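Local coordinates for protein Thiosulfate:glutathione sulfurtransferase (Homo sapiens, PDB 6BEV) that transfers sulfane sulfur from thiosulfate to glutathione, giving S-sulfanylglutathione for hydrogen sulfide metabolism by way of a cysteine persulfide, at residues L29-L32 / R33-A37; L68-A71 / L72-P76; G125-R128 / E129-E132; R104-Q107 / A108-A112. All coordinates share one frame; numbering follows the deposited sequence. Where two conformers were deposited one is given.

In the fold
All four are local contacts between residues three or four apart along a helix, interaction 2 running past the helix end; each pair of segments is continuous, so none encloses a loop, and they run in series without nesting or crossing. Interaction 1 lies in helix 29-38, ahead of strand 42-45. Interaction 2 ends helix 65-73 after strand 61-62. Interaction 4 lies in helix 103-114, the crossover between strands 95-98 and 120-122, and interaction 3 lies in helix 126-133. Two pairs touch: Leu29 packs on Trp130, joining interactions 1 and 3, and Leu68 packs on Ala108, joining 2 and 4. Interactions 1 and 2 lie on opposite sides of the chain's centre, their own centres about 26 Å apart.

Interaction 1 (L29-L32 / R33-A37); sequences LPEL and RSLLA
In helix 29-38, the first helix of the chain, Leu29 and Arg33 sit one turn apart and pack along the helix side. The Leu29 methyl CD2 rests over the centre of one face of the Arg33 guanidinium, 3.6 Å from CZ. Arg33 gets there because CG stands anti to its carbonyl carbon (chi1 -75°) and the chain then stays extended to NE, running back past Leu29. A long arginine suits this edge: its methylenes and the face of its guanidinium lie against the leucine while NH2 is hydrogen-bonded to Lys133 O. Leu32 and Leu36 repeat the i to i+4 spacing, their side chains meeting through apolar atoms, Leu32 CD1 lying 4.0 Å from Leu36 CG, and both turn to Leu43 of strand 42-45. On another side Leu35 CD1 comes 3.7 Å from Glu31 OE2, which forms a salt bridge with Arg121. Beneath the side chains, Arg33 N donates to Leu29 O at 2.9 Å, and Leu36 N to Leu32 O at the same distance. Leucines facing the protein, with charged groups at the margins, make this an amphipathic alpha-helix, here laid against helix 126-133 and the parallel sheet of the rhodanese fold.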
ATOM      1  N   LEU A  29       4.422  12.394  -3.314  1.00 11.23           N
ATOM      2  CA  LEU A  29       3.055  12.627  -3.758  1.00 11.44           C
ATOM      3  C   LEU A  29       2.975  12.973  -5.234  1.00 11.91           C
ATOM      4  O   LEU A  29       2.091  12.437  -5.917  1.00 12.35           O
ATOM      5  CB  LEU A  29       2.377  13.681  -2.881  1.00 12.70           C
ATOM      6  CG  LEU A  29       0.917  13.986  -3.228  1.00 13.90           C
ATOM      7  CD1 LEU A  29       0.055  12.750  -3.131  1.00 14.53           C
ATOM      8  CD2 LEU A  29       0.391  15.061  -2.294  1.00 15.71           C
ATOM      9  N   PRO A  30       3.815  13.849  -5.789  1.00 13.11           N
ATOM     10  CA  PRO A  30       3.677  14.111  -7.230  1.00 14.54           C
ATOM     11  C   PRO A  30       3.864  12.864  -8.076  1.00 14.21           C
ATOM     12  O   PRO A  30       3.112  12.652  -9.035  1.00 14.58           O
ATOM     13  CB  PRO A  30       4.733  15.192  -7.494  1.00 16.32           C
ATOM     14  CG  PRO A  30       4.924  15.871  -6.181  1.00 17.91           C
ATOM     15  CD  PRO A  30       4.765  14.784  -5.155  1.00 14.75           C
ATOM     16  N   GLU A  31       4.843  12.024  -7.750  1.00 12.72           N
ATOM     17  CA  GLU A  31       5.022  10.801  -8.522  1.00 12.36           C
ATOM     18  C   GLU A  31       3.836   9.878  -8.331  1.00 11.60           C
ATOM     19  O   GLU A  31       3.341   9.289  -9.297  1.00 12.24           O
ATOM     20  CB  GLU A  31       6.317  10.088  -8.138  1.00 12.96           C
ATOM     21  CG  GLU A  31       6.562   8.901  -9.061  1.00 13.44           C
ATOM     22  CD  GLU A  31       7.747   8.018  -8.705  1.00 14.16           C
ATOM     23  OE1 GLU A  31       8.504   8.315  -7.757  1.00 15.56           O
ATOM     24  OE2 GLU A  31       7.894   6.978  -9.380  1.00 14.29           O
ATOM     25  N   LEU A  32       3.373   9.734  -7.093  1.00 10.92           N
ATOM     26  CA  LEU A  32       2.236   8.866  -6.827  1.00 10.98           C
ATOM     27  C   LEU A  32       1.011   9.304  -7.621  1.00 11.30           C
ATOM     28  O   LEU A  32       0.313   8.467  -8.203  1.00 11.13           O
ATOM     29  CB  LEU A  32       1.929   8.864  -5.337  1.00 11.09           C
ATOM     30  CG  LEU A  32       0.726   8.031  -4.879  1.00 11.59           C
ATOM     31  CD1 LEU A  32       0.869   6.579  -5.328  1.00 12.97           C
ATOM     32  CD2 LEU A  32       0.544   8.128  -3.377  1.00 12.92           C
ATOM     33  N   ARG A  33       0.730  10.609  -7.662  1.00 11.79           N
ATOM     34  CA  ARG A  33      -0.444  11.073  -8.399  1.00 12.30           C
ATOM     35  C   ARG A  33      -0.348  10.697  -9.868  1.00 12.25           C
ATOM     36  O   ARG A  33      -1.344  10.295 -10.478  1.00 12.88           O
ATOM     37  CB  ARG A  33      -0.615  12.576  -8.221  1.00 13.62           C
ATOM     38  CG  ARG A  33      -1.163  12.966  -6.860  1.00 15.25           C
ATOM     39  CD  ARG A  33      -1.016  14.441  -6.640  1.00 15.86           C
ATOM     40  NE  ARG A  33      -1.793  14.933  -5.504  1.00 15.71           N
ATOM     41  CZ  ARG A  33      -1.654  16.149  -4.994  1.00 17.39           C
ATOM     42  NH1 ARG A  33      -0.720  16.949  -5.474  1.00 20.00           N
ATOM     43  NH2 ARG A  33      -2.411  16.545  -3.982  1.00 18.04           N
ATOM     44  N   SER A  34       0.839  10.806 -10.465  0.67 11.99           N
ATOM     45  CA  SER A  34       0.960  10.444 -11.873  0.67 12.94           C
ATOM     46  C   SER A  34       0.877   8.940 -12.082  0.67 12.44           C
ATOM     47  O   SER A  34       0.328   8.484 -13.090  0.67 12.85           O
ATOM     48  CB  SER A  34       2.239  11.009 -12.466  0.67 14.34           C
ATOM     49  OG  SER A  34       2.150  12.418 -12.508  0.67 16.33           O
ATOM     50  N   LEU A  35       1.413   8.147 -11.152  1.00 11.39           N
ATOM     51  CA  LEU A  35       1.292   6.700 -11.283  1.00 11.44           C
ATOM     52  C   LEU A  35      -0.160   6.258 -11.164  1.00 11.90           C
ATOM     53  O   LEU A  35      -0.590   5.313 -11.836  1.00 13.35           O
ATOM     54  CB  LEU A  35       2.164   5.996 -10.234  1.00 12.20           C
ATOM     55  CG  LEU A  35       3.673   6.128 -10.422  1.00 13.13           C
ATOM     56  CD1 LEU A  35       4.398   5.695  -9.161  1.00 14.45           C
ATOM     57  CD2 LEU A  35       4.146   5.300 -11.610  1.00 14.65           C
ATOM     58  N   LEU A  36      -0.934   6.906 -10.299  1.00 11.25           N
ATOM     59  CA  LEU A  36      -2.346   6.557 -10.185  1.00 11.76           C
ATOM     60  C   LEU A  36      -3.104   6.934 -11.448  1.00 12.01           C
ATOM     61  O   LEU A  36      -3.938   6.159 -11.935  1.00 13.09           O
ATOM     62  CB  LEU A  36      -2.972   7.223  -8.962  1.00 12.29           C
ATOM     63  CG  LEU A  36      -2.400   6.765  -7.624  1.00 12.75           C
ATOM     64  CD1 LEU A  36      -2.943   7.657  -6.508  1.00 13.82           C
ATOM     65  CD2 LEU A  36      -2.701   5.317  -7.341  1.00 13.45           C
ATOM     66  N   ALA A  37      -2.822   8.117 -11.993  1.00 11.58           N
ATOM     67  CA  ALA A  37      -3.519   8.559 -13.198  1.00 12.81           C
ATOM     68  C   ALA A  37      -3.214   7.662 -14.385  1.00 12.14           C
ATOM     69  O   ALA A  37      -4.076   7.481 -15.253  1.00 13.07           O
ATOM     70  CB  ALA A  37      -3.157  10.005 -13.528  1.00 13.89           C
TER

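Interaction 2 (L68-A71 / L72-P76); sequences LESA and LQMEP
This is a local contact at the C-terminal end of helix 65-73, where Leu68 packs on Leu72 and the chain then turns toward helix 76-83. Leu68 CD1 lies 3.9 Å from Leu72 CG, one turn further on. The two branched side chains meet at an angle, leaving the backbone in different directions: CG of Leu68 is anti to its own N (chi1 -178°), whereas CG of Leu72 is anti to its carbonyl carbon (chi1 -63°). Leucine suits both places, since Leu68 also packs on Ala108 and Leu72 on Ala112 of helix 103-114.

The backbone records the helix coming undone. Leu72 N still donates to Leu68 O at 2.9 Å in a fairly straight hydrogen bond, and Gln73 N reaches Glu69 O at 3.0 Å with a more bent one (134°). Ser70 O then receives two weak bonds, from Gln73 N and, at 2.9 Å, from Met74 N. Met74 is the first residue to abandon helical angles. Its CG lies between N and the carbonyl carbon, and a bend about the CG-SD bond brings the methyl CE back to 3.5 Å from Ser70 O and 3.8 Å from Ala71 CA. The flexible, unbranched thioether can thus fold under the last turn and touch Phe79 and Leu82, while the small, buried Ala71 faces Phe79 and Tyr83. Lys87 NZ is hydrogen-bonded to the carbonyl oxygens of Leu72 and Met74, and Glu75 holds the N-cap position of the next helix: a tight turn joining two consecutive helices on the flank of the rhodanese domain.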
ATOM      1  N   LEU A  68      -0.285  -8.138   7.093  1.00 11.55           N
ATOM      2  CA  LEU A  68       0.377  -8.083   5.791  1.00 11.72           C
ATOM      3  C   LEU A  68       1.280  -9.283   5.541  1.00 11.99           C
ATOM      4  O   LEU A  68       1.350  -9.767   4.407  1.00 11.83           O
ATOM      5  CB  LEU A  68       1.139  -6.769   5.645  1.00 12.50           C
ATOM      6  CG  LEU A  68       1.839  -6.542   4.302  1.00 13.21           C
ATOM      7  CD1 LEU A  68       0.873  -6.563   3.131  1.00 13.36           C
ATOM      8  CD2 LEU A  68       2.570  -5.238   4.330  1.00 14.16           C
ATOM      9  N   GLU A  69       2.013  -9.744   6.549  1.00 13.37           N
ATOM     10  CA  GLU A  69       2.844 -10.926   6.357  1.00 15.19           C
ATOM     11  C   GLU A  69       1.996 -12.099   5.887  1.00 13.17           C
ATOM     12  O   GLU A  69       2.321 -12.766   4.897  1.00 13.58           O
ATOM     13  CB  GLU A  69       3.552 -11.243   7.669  1.00 20.98           C
ATOM     14  CG  GLU A  69       4.537 -12.352   7.605  1.00 26.78           C
ATOM     15  CD  GLU A  69       5.569 -12.212   8.697  1.00 31.21           C
ATOM     16  OE1 GLU A  69       6.768 -12.295   8.390  1.00 32.16           O
ATOM     17  OE2 GLU A  69       5.174 -11.970   9.862  1.00 33.73           O
ATOM     18  N   SER A  70       0.890 -12.355   6.579  0.79 12.85           N
ATOM     19  CA  SER A  70       0.037 -13.464   6.189  0.79 13.20           C
ATOM     20  C   SER A  70      -0.572 -13.237   4.813  0.79 12.31           C
ATOM     21  O   SER A  70      -0.701 -14.184   4.029  0.79 13.13           O
ATOM     22  CB  SER A  70      -1.025 -13.726   7.254  0.79 14.85           C
ATOM     23  OG  SER A  70      -1.943 -12.663   7.335  0.79 16.39           O
ATOM     24  N   ALA A  71      -0.937 -11.990   4.487  1.00 11.60           N
ATOM     25  CA  ALA A  71      -1.480 -11.704   3.158  1.00 11.70           C
ATOM     26  C   ALA A  71      -0.471 -12.005   2.056  1.00 11.66           C
ATOM     27  O   ALA A  71      -0.837 -12.512   0.988  1.00 12.87           O
ATOM     28  CB  ALA A  71      -1.922 -10.239   3.074  1.00 11.75           C
ATOM     29  N   LEU A  72       0.789 -11.634   2.260  1.00 11.67           N
ATOM     30  CA  LEU A  72       1.802 -11.882   1.245  1.00 12.72           C
ATOM     31  C   LEU A  72       2.231 -13.340   1.203  1.00 12.59           C
ATOM     32  O   LEU A  72       2.769 -13.779   0.186  1.00 14.05           O
ATOM     33  CB  LEU A  72       3.004 -10.957   1.453  1.00 12.93           C
ATOM     34  CG  LEU A  72       2.690  -9.471   1.316  1.00 13.50           C
ATOM     35  CD1 LEU A  72       3.935  -8.645   1.623  1.00 14.60           C
ATOM     36  CD2 LEU A  72       2.152  -9.120  -0.073  1.00 14.64           C
ATOM     37  N   GLN A  73       1.995 -14.099   2.270  1.00 13.15           N
ATOM     38  CA  GLN A  73       2.356 -15.514   2.297  1.00 13.86           C
ATOM     39  C   GLN A  73       1.238 -16.418   1.814  1.00 14.21           C
ATOM     40  O   GLN A  73       1.518 -17.553   1.402  1.00 15.27           O
ATOM     41  CB  GLN A  73       2.733 -15.940   3.722  1.00 13.96           C
ATOM     42  CG  GLN A  73       3.970 -15.271   4.283  1.00 14.06           C
ATOM     43  CD  GLN A  73       5.274 -15.951   3.893  1.00 13.55           C
ATOM     44  OE1 GLN A  73       5.339 -16.777   2.964  1.00 13.57           O
ATOM     45  NE2 GLN A  73       6.330 -15.614   4.607  1.00 13.40           N
ATOM     46  N   MET A  74      -0.016 -15.989   1.885  1.00 14.09           N
ATOM     47  CA  MET A  74      -1.108 -16.910   1.622  1.00 13.82           C
ATOM     48  C   MET A  74      -1.269 -17.148   0.125  1.00 13.98           C
ATOM     49  O   MET A  74      -0.802 -16.380  -0.718  1.00 15.01           O
ATOM     50  CB  MET A  74      -2.415 -16.418   2.254  1.00 13.67           C
ATOM     51  CG  MET A  74      -2.983 -15.140   1.654  1.00 13.21           C
ATOM     52  SD  MET A  74      -4.589 -14.640   2.323  1.00 13.98           S
ATOM     53  CE  MET A  74      -4.201 -14.139   4.036  1.00 14.76           C
ATOM     54  N   GLU A  75      -1.926 -18.255  -0.205  1.00 14.52           N
ATOM     55  CA  GLU A  75      -2.109 -18.579  -1.604  1.00 15.79           C
ATOM     56  C   GLU A  75      -2.982 -17.531  -2.303  1.00 15.70           C
ATOM     57  O   GLU A  75      -3.852 -16.902  -1.680  1.00 14.48           O
ATOM     58  CB  GLU A  75      -2.721 -19.966  -1.739  1.00 18.35           C
ATOM     59  CG  GLU A  75      -1.797 -21.078  -1.220  1.00 20.90           C
ATOM     60  CD  GLU A  75      -0.458 -21.094  -1.932  1.00 23.77           C
ATOM     61  OE1 GLU A  75      -0.460 -21.183  -3.172  1.00 25.03           O
ATOM     62  OE2 GLU A  75       0.591 -20.991  -1.261  1.00 25.51           O
ATOM     63  N   PRO A  76      -2.783 -17.333  -3.610  1.00 16.64           N
ATOM     64  CA  PRO A  76      -3.566 -16.302  -4.319  1.00 15.97           C
ATOM     65  C   PRO A  76      -5.076 -16.407  -4.140  1.00 15.02           C
ATOM     66  O   PRO A  76      -5.739 -15.377  -3.968  1.00 14.77           O
ATOM     67  CB  PRO A  76      -3.125 -16.486  -5.776  1.00 18.19           C
ATOM     68  CG  PRO A  76      -1.719 -16.978  -5.662  1.00 19.27           C
ATOM     69  CD  PRO A  76      -1.714 -17.890  -4.462  1.00 18.77           C
TER

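Interaction 3 (G125-R128 / E129-E132); sequences GAYR and EWLE
Gly125 faces the side chain of Glu129, whose OE1 comes within 3.6 Å of Gly125 CA. Glycine, with no side chain, lets the carboxylate lie close over its CA. Glu129 OE1 is held by the hydroxyl of Tyr123, and Glu129 N gives Gly125 O a weak bond of 3.5 Å. Ala126 follows, and its O receives the nearly straight bond from Trp130 N at 2.9 Å. Its small side chain is buried about 5 Å from that of Cys99, the persulfide-forming residue, so this turn stands beside the active-site loop of the rhodanese fold; the backbones of Tyr127 and Arg128 are hydrogen-bonded to those of Cys99 and Gln100. Tyr127 has CG anti to its N (chi1 -177°), which carries the ring along the helix to Leu131. There the methyl CD1 of Leu131 sits over one ring face, 3.9 Å from the centroid and 20° off the normal, in a CH-pi contact; CD2 of Leu131 reaches toward the phenol end, 3.9 Å from Tyr127 OH. A flat ring gives the leucine a broad surface to lie on. Arg128 O accepts from Glu132 N at 3.0 Å, while the extended Arg128 side chain packs against Gln100 and Met101.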
ATOM      1  N   GLY A 125       4.817  10.645   2.928  1.00 12.63           N
ATOM      2  CA  GLY A 125       3.955  11.758   3.309  1.00 13.43           C
ATOM      3  C   GLY A 125       2.665  11.280   3.949  1.00 13.20           C
ATOM      4  O   GLY A 125       2.125  11.916   4.860  1.00 14.71           O
ATOM      5  N   ALA A 126       2.147  10.154   3.466  1.00 12.52           N
ATOM      6  CA  ALA A 126       1.079   9.407   4.131  1.00 12.53           C
ATOM      7  C   ALA A 126      -0.293  10.083   4.050  1.00 12.76           C
ATOM      8  O   ALA A 126      -0.459  11.115   3.391  1.00 12.94           O
ATOM      9  CB  ALA A 126       1.483   9.077   5.575  1.00 14.19           C
ATOM     10  N   TYR A 127      -1.302   9.488   4.703  1.00 12.37           N
ATOM     11  CA  TYR A 127      -2.676   9.958   4.518  1.00 12.92           C
ATOM     12  C   TYR A 127      -2.875  11.391   5.008  1.00 12.96           C
ATOM     13  O   TYR A 127      -3.642  12.146   4.407  1.00 13.82           O
ATOM     14  CB  TYR A 127      -3.638   8.970   5.185  1.00 13.35           C
ATOM     15  CG  TYR A 127      -5.120   9.229   5.041  1.00 14.00           C
ATOM     16  CD1 TYR A 127      -5.739   9.353   3.797  1.00 14.69           C
ATOM     17  CD2 TYR A 127      -5.922   9.287   6.174  1.00 14.51           C
ATOM     18  CE1 TYR A 127      -7.117   9.565   3.703  1.00 14.90           C
ATOM     19  CE2 TYR A 127      -7.280   9.481   6.084  1.00 15.92           C
ATOM     20  CZ  TYR A 127      -7.880   9.610   4.851  1.00 15.07           C
ATOM     21  OH  TYR A 127      -9.239   9.818   4.789  1.00 17.51           O
ATOM     22  N   ARG A 128      -2.204  11.801   6.085  1.00 13.60           N
ATOM     23  CA  ARG A 128      -2.392  13.188   6.509  1.00 14.07           C
ATOM     24  C   ARG A 128      -1.901  14.166   5.448  1.00 14.60           C
ATOM     25  O   ARG A 128      -2.543  15.188   5.212  1.00 15.12           O
ATOM     26  CB  ARG A 128      -1.742  13.471   7.858  1.00 14.88           C
ATOM     27  CG  ARG A 128      -2.465  12.883   9.045  1.00 15.00           C
ATOM     28  CD  ARG A 128      -1.652  13.112  10.300  1.00 16.49           C
ATOM     29  NE  ARG A 128      -2.168  12.379  11.448  1.00 16.64           N
ATOM     30  CZ  ARG A 128      -1.431  12.043  12.498  1.00 16.83           C
ATOM     31  NH1 ARG A 128      -0.136  12.345  12.536  1.00 18.05           N
ATOM     32  NH2 ARG A 128      -1.981  11.370  13.499  1.00 17.60           N
ATOM     33  N   GLU A 129      -0.774  13.865   4.776  1.00 14.35           N
ATOM     34  CA  GLU A 129      -0.338  14.731   3.681  1.00 13.79           C
ATOM     35  C   GLU A 129      -1.312  14.662   2.527  1.00 13.33           C
ATOM     36  O   GLU A 129      -1.631  15.695   1.928  1.00 13.85           O
ATOM     37  CB  GLU A 129       1.061  14.386   3.177  1.00 13.90           C
ATOM     38  CG  GLU A 129       1.476  15.262   1.967  1.00 14.20           C
ATOM     39  CD  GLU A 129       2.854  14.928   1.445  1.00 14.39           C
ATOM     40  OE1 GLU A 129       2.991  13.941   0.680  1.00 13.06           O
ATOM     41  OE2 GLU A 129       3.809  15.650   1.804  1.00 18.83           O
ATOM     42  N   TRP A 130      -1.793  13.462   2.205  1.00 13.22           N
ATOM     43  CA  TRP A 130      -2.787  13.332   1.155  1.00 13.51           C
ATOM     44  C   TRP A 130      -3.948  14.292   1.405  1.00 13.63           C
ATOM     45  O   TRP A 130      -4.417  14.987   0.501  1.00 14.30           O
ATOM     46  CB  TRP A 130      -3.275  11.886   1.122  1.00 14.41           C
ATOM     47  CG  TRP A 130      -4.212  11.658   0.032  1.00 15.72           C
ATOM     48  CD1 TRP A 130      -5.583  11.763   0.071  1.00 17.78           C
ATOM     49  CD2 TRP A 130      -3.873  11.323  -1.298  1.00 16.41           C
ATOM     50  NE1 TRP A 130      -6.102  11.510  -1.166  1.00 19.12           N
ATOM     51  CE2 TRP A 130      -5.074  11.245  -2.029  1.00 17.49           C
ATOM     52  CE3 TRP A 130      -2.662  11.059  -1.948  1.00 16.45           C
ATOM     53  CZ2 TRP A 130      -5.104  10.888  -3.372  1.00 18.21           C
ATOM     54  CZ3 TRP A 130      -2.696  10.721  -3.296  1.00 18.65           C
ATOM     55  CH2 TRP A 130      -3.910  10.643  -3.991  1.00 18.71           C
ATOM     56  N   LEU A 131      -4.445  14.310   2.640  1.00 13.76           N
ATOM     57  CA  LEU A 131      -5.570  15.170   2.985  1.00 15.04           C
ATOM     58  C   LEU A 131      -5.195  16.647   2.939  1.00 16.48           C
ATOM     59  O   LEU A 131      -6.030  17.486   2.587  1.00 19.57           O
ATOM     60  CB  LEU A 131      -6.072  14.820   4.385  1.00 14.73           C
ATOM     61  CG  LEU A 131      -6.762  13.465   4.536  1.00 15.27           C
ATOM     62  CD1 LEU A 131      -6.941  13.176   6.007  1.00 16.37           C
ATOM     63  CD2 LEU A 131      -8.096  13.433   3.808  1.00 17.13           C
ATOM     64  N   GLU A 132      -3.949  16.964   3.309  0.74 16.40           N
ATOM     65  CA  GLU A 132      -3.447  18.334   3.360  0.74 16.52           C
ATOM     66  C   GLU A 132      -3.280  18.928   1.970  0.74 17.06           C
ATOM     67  O   GLU A 132      -3.469  20.136   1.779  0.74 18.18           O
ATOM     68  CB  GLU A 132      -2.087  18.298   4.055  0.74 17.47           C
ATOM     69  CG  GLU A 132      -1.337  19.612   4.125  0.74 20.28           C
ATOM     70  CD  GLU A 132       0.142  19.402   4.409  0.74 21.78           C
ATOM     71  OE1 GLU A 132       0.844  20.411   4.621  0.74 23.68           O
ATOM     72  OE2 GLU A 132       0.604  18.237   4.406  0.74 22.35           O
TER

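Interaction 4 (R104-Q107 / A108-A112); sequences RGLQ and ATQLA
Regular alpha-helical bonds join 104-107 to 108-112: Ala108 N to Arg104 O at 2.8 Å, Thr109 N to Gly105 O, Gln110 N to Leu106 O in a nearly straight line (175°), and Leu111 N to Gln107 O. Gly105 O is gripped twice, since Thr109 OG1 also donates to it at 2.8 Å. The hydroxyl lies beside the threonine's own N, anti to its carbonyl carbon (chi1 -61°), and from there it bends back to the preceding turn. N and OG1 approach the oxygen from opposite faces of its carbonyl plane. Threonine thus settles its buried hydroxyl within the helix and can still pack on Phe97.

On the exposed side Leu106 and Gln110 meet through apolar and amide atoms. Leu106 CD1 lies 3.8 Å from Gln110 NE2, while Gln110 CG is 3.3 Å from Leu106 O, so the methylene part of the glutamine follows the helix surface. At the N-terminal end Arg104 touches Cys99, the cysteine that forms the persulfide intermediate; its NH2 forms a salt bridge with Glu51 and a hydrogen bond with Gln100.

The small Ala108 and Ala112 let the helix lie close to its neighbours. Both pack on Phe97 of strand 95-98 and face helix 65-73, where Gln107 meets Val65 and Leu111 meets Glu69, while Leu106 and Thr109 touch Asn122 of strand 120-122, placing this helix as the crossover of the beta-alpha-beta unit.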
ATOM      1  N   ARG A 104       3.825   3.030  10.031  1.00 13.68           N
ATOM      2  CA  ARG A 104       3.334   1.710   9.642  1.00 12.58           C
ATOM      3  C   ARG A 104       3.528   1.460   8.150  1.00 12.18           C
ATOM      4  O   ARG A 104       3.798   0.323   7.743  1.00 12.38           O
ATOM      5  CB  ARG A 104       1.876   1.514  10.076  1.00 12.70           C
ATOM      6  CG  ARG A 104       1.720   1.295  11.573  1.00 13.75           C
ATOM      7  CD  ARG A 104       0.255   1.226  12.008  1.00 13.70           C
ATOM      8  NE  ARG A 104      -0.384   2.531  11.882  1.00 14.00           N
ATOM      9  CZ  ARG A 104      -1.688   2.764  12.022  1.00 13.66           C
ATOM     10  NH1 ARG A 104      -2.525   1.765  12.273  1.00 13.75           N
ATOM     11  NH2 ARG A 104      -2.160   4.001  11.893  1.00 13.80           N
ATOM     12  N   GLY A 105       3.423   2.503   7.328  1.00 12.38           N
ATOM     13  CA  GLY A 105       3.731   2.348   5.916  1.00 12.15           C
ATOM     14  C   GLY A 105       5.172   1.940   5.680  1.00 12.02           C
ATOM     15  O   GLY A 105       5.463   1.079   4.845  1.00 12.30           O
ATOM     16  N   LEU A 106       6.096   2.516   6.449  1.00 11.79           N
ATOM     17  CA  LEU A 106       7.496   2.111   6.366  1.00 12.34           C
ATOM     18  C   LEU A 106       7.676   0.654   6.797  1.00 12.34           C
ATOM     19  O   LEU A 106       8.338  -0.139   6.110  1.00 13.03           O
ATOM     20  CB  LEU A 106       8.337   3.030   7.250  1.00 13.04           C
ATOM     21  CG  LEU A 106       9.833   2.702   7.300  1.00 14.45           C
ATOM     22  CD1 LEU A 106      10.483   2.742   5.919  1.00 15.67           C
ATOM     23  CD2 LEU A 106      10.557   3.655   8.244  1.00 16.87           C
ATOM     24  N   GLN A 107       7.092   0.286   7.938  0.70 12.61           N
ATOM     25  CA  GLN A 107       7.165  -1.090   8.403  0.70 13.47           C
ATOM     26  C   GLN A 107       6.633  -2.051   7.343  0.70 12.40           C
ATOM     27  O   GLN A 107       7.229  -3.106   7.091  0.70 12.96           O
ATOM     28  CB  GLN A 107       6.373  -1.217   9.707  0.70 14.76           C
ATOM     29  CG  GLN A 107       6.334  -2.617  10.278  0.70 17.08           C
ATOM     30  CD  GLN A 107       5.324  -2.778  11.399  0.70 19.92           C
ATOM     31  OE1 GLN A 107       4.674  -1.824  11.817  0.70 21.00           O
ATOM     32  NE2 GLN A 107       5.176  -3.999  11.876  0.70 21.58           N
ATOM     33  N   ALA A 108       5.497  -1.717   6.727  1.00 12.21           N
ATOM     34  CA  ALA A 108       4.903  -2.582   5.715  1.00 12.04           C
ATOM     35  C   ALA A 108       5.798  -2.686   4.492  1.00 11.46           C
ATOM     36  O   ALA A 108       5.953  -3.776   3.927  1.00 11.48           O
ATOM     37  CB  ALA A 108       3.533  -2.026   5.326  1.00 11.66           C
ATOM     38  N   THR A 109       6.395  -1.568   4.071  1.00 10.97           N
ATOM     39  CA  THR A 109       7.240  -1.579   2.884  1.00 10.36           C
ATOM     40  C   THR A 109       8.458  -2.457   3.109  1.00 11.55           C
ATOM     41  O   THR A 109       8.833  -3.264   2.250  1.00 12.02           O
ATOM     42  CB  THR A 109       7.654  -0.154   2.530  1.00 11.03           C
ATOM     43  OG1 THR A 109       6.480   0.627   2.250  1.00 11.25           O
ATOM     44  CG2 THR A 109       8.529  -0.134   1.306  1.00 12.27           C
ATOM     45  N   GLN A 110       9.097  -2.290   4.262  1.00 12.37           N
ATOM     46  CA  GLN A 110      10.247  -3.122   4.596  1.00 13.11           C
ATOM     47  C   GLN A 110       9.869  -4.598   4.651  1.00 11.89           C
ATOM     48  O   GLN A 110      10.620  -5.466   4.172  1.00 12.30           O
ATOM     49  CB  GLN A 110      10.802  -2.656   5.938  1.00 16.06           C
ATOM     50  CG  GLN A 110      11.411  -1.273   5.907  1.00 20.39           C
ATOM     51  CD  GLN A 110      11.737  -0.744   7.293  1.00 25.19           C
ATOM     52  OE1 GLN A 110      11.061  -1.077   8.272  1.00 27.86           O
ATOM     53  NE2 GLN A 110      12.741   0.104   7.376  1.00 27.37           N
ATOM     54  N   LEU A 111       8.716  -4.906   5.240  1.00 11.68           N
ATOM     55  CA  LEU A 111       8.261  -6.288   5.300  1.00 11.84           C
ATOM     56  C   LEU A 111       8.075  -6.857   3.898  1.00 10.83           C
ATOM     57  O   LEU A 111       8.557  -7.958   3.577  1.00 11.46           O
ATOM     58  CB  LEU A 111       6.966  -6.366   6.117  1.00 12.49           C
ATOM     59  CG  LEU A 111       6.285  -7.731   6.171  1.00 15.17           C
ATOM     60  CD1 LEU A 111       7.182  -8.774   6.789  1.00 16.64           C
ATOM     61  CD2 LEU A 111       4.991  -7.589   6.955  1.00 17.75           C
ATOM     62  N   ALA A 112       7.365  -6.115   3.046  1.00 10.64           N
ATOM     63  CA  ALA A 112       7.114  -6.594   1.697  1.00 10.82           C
ATOM     64  C   ALA A 112       8.421  -6.794   0.939  1.00 10.51           C
ATOM     65  O   ALA A 112       8.619  -7.829   0.288  1.00 10.57           O
ATOM     66  CB  ALA A 112       6.190  -5.620   0.967  1.00 11.10           C
TER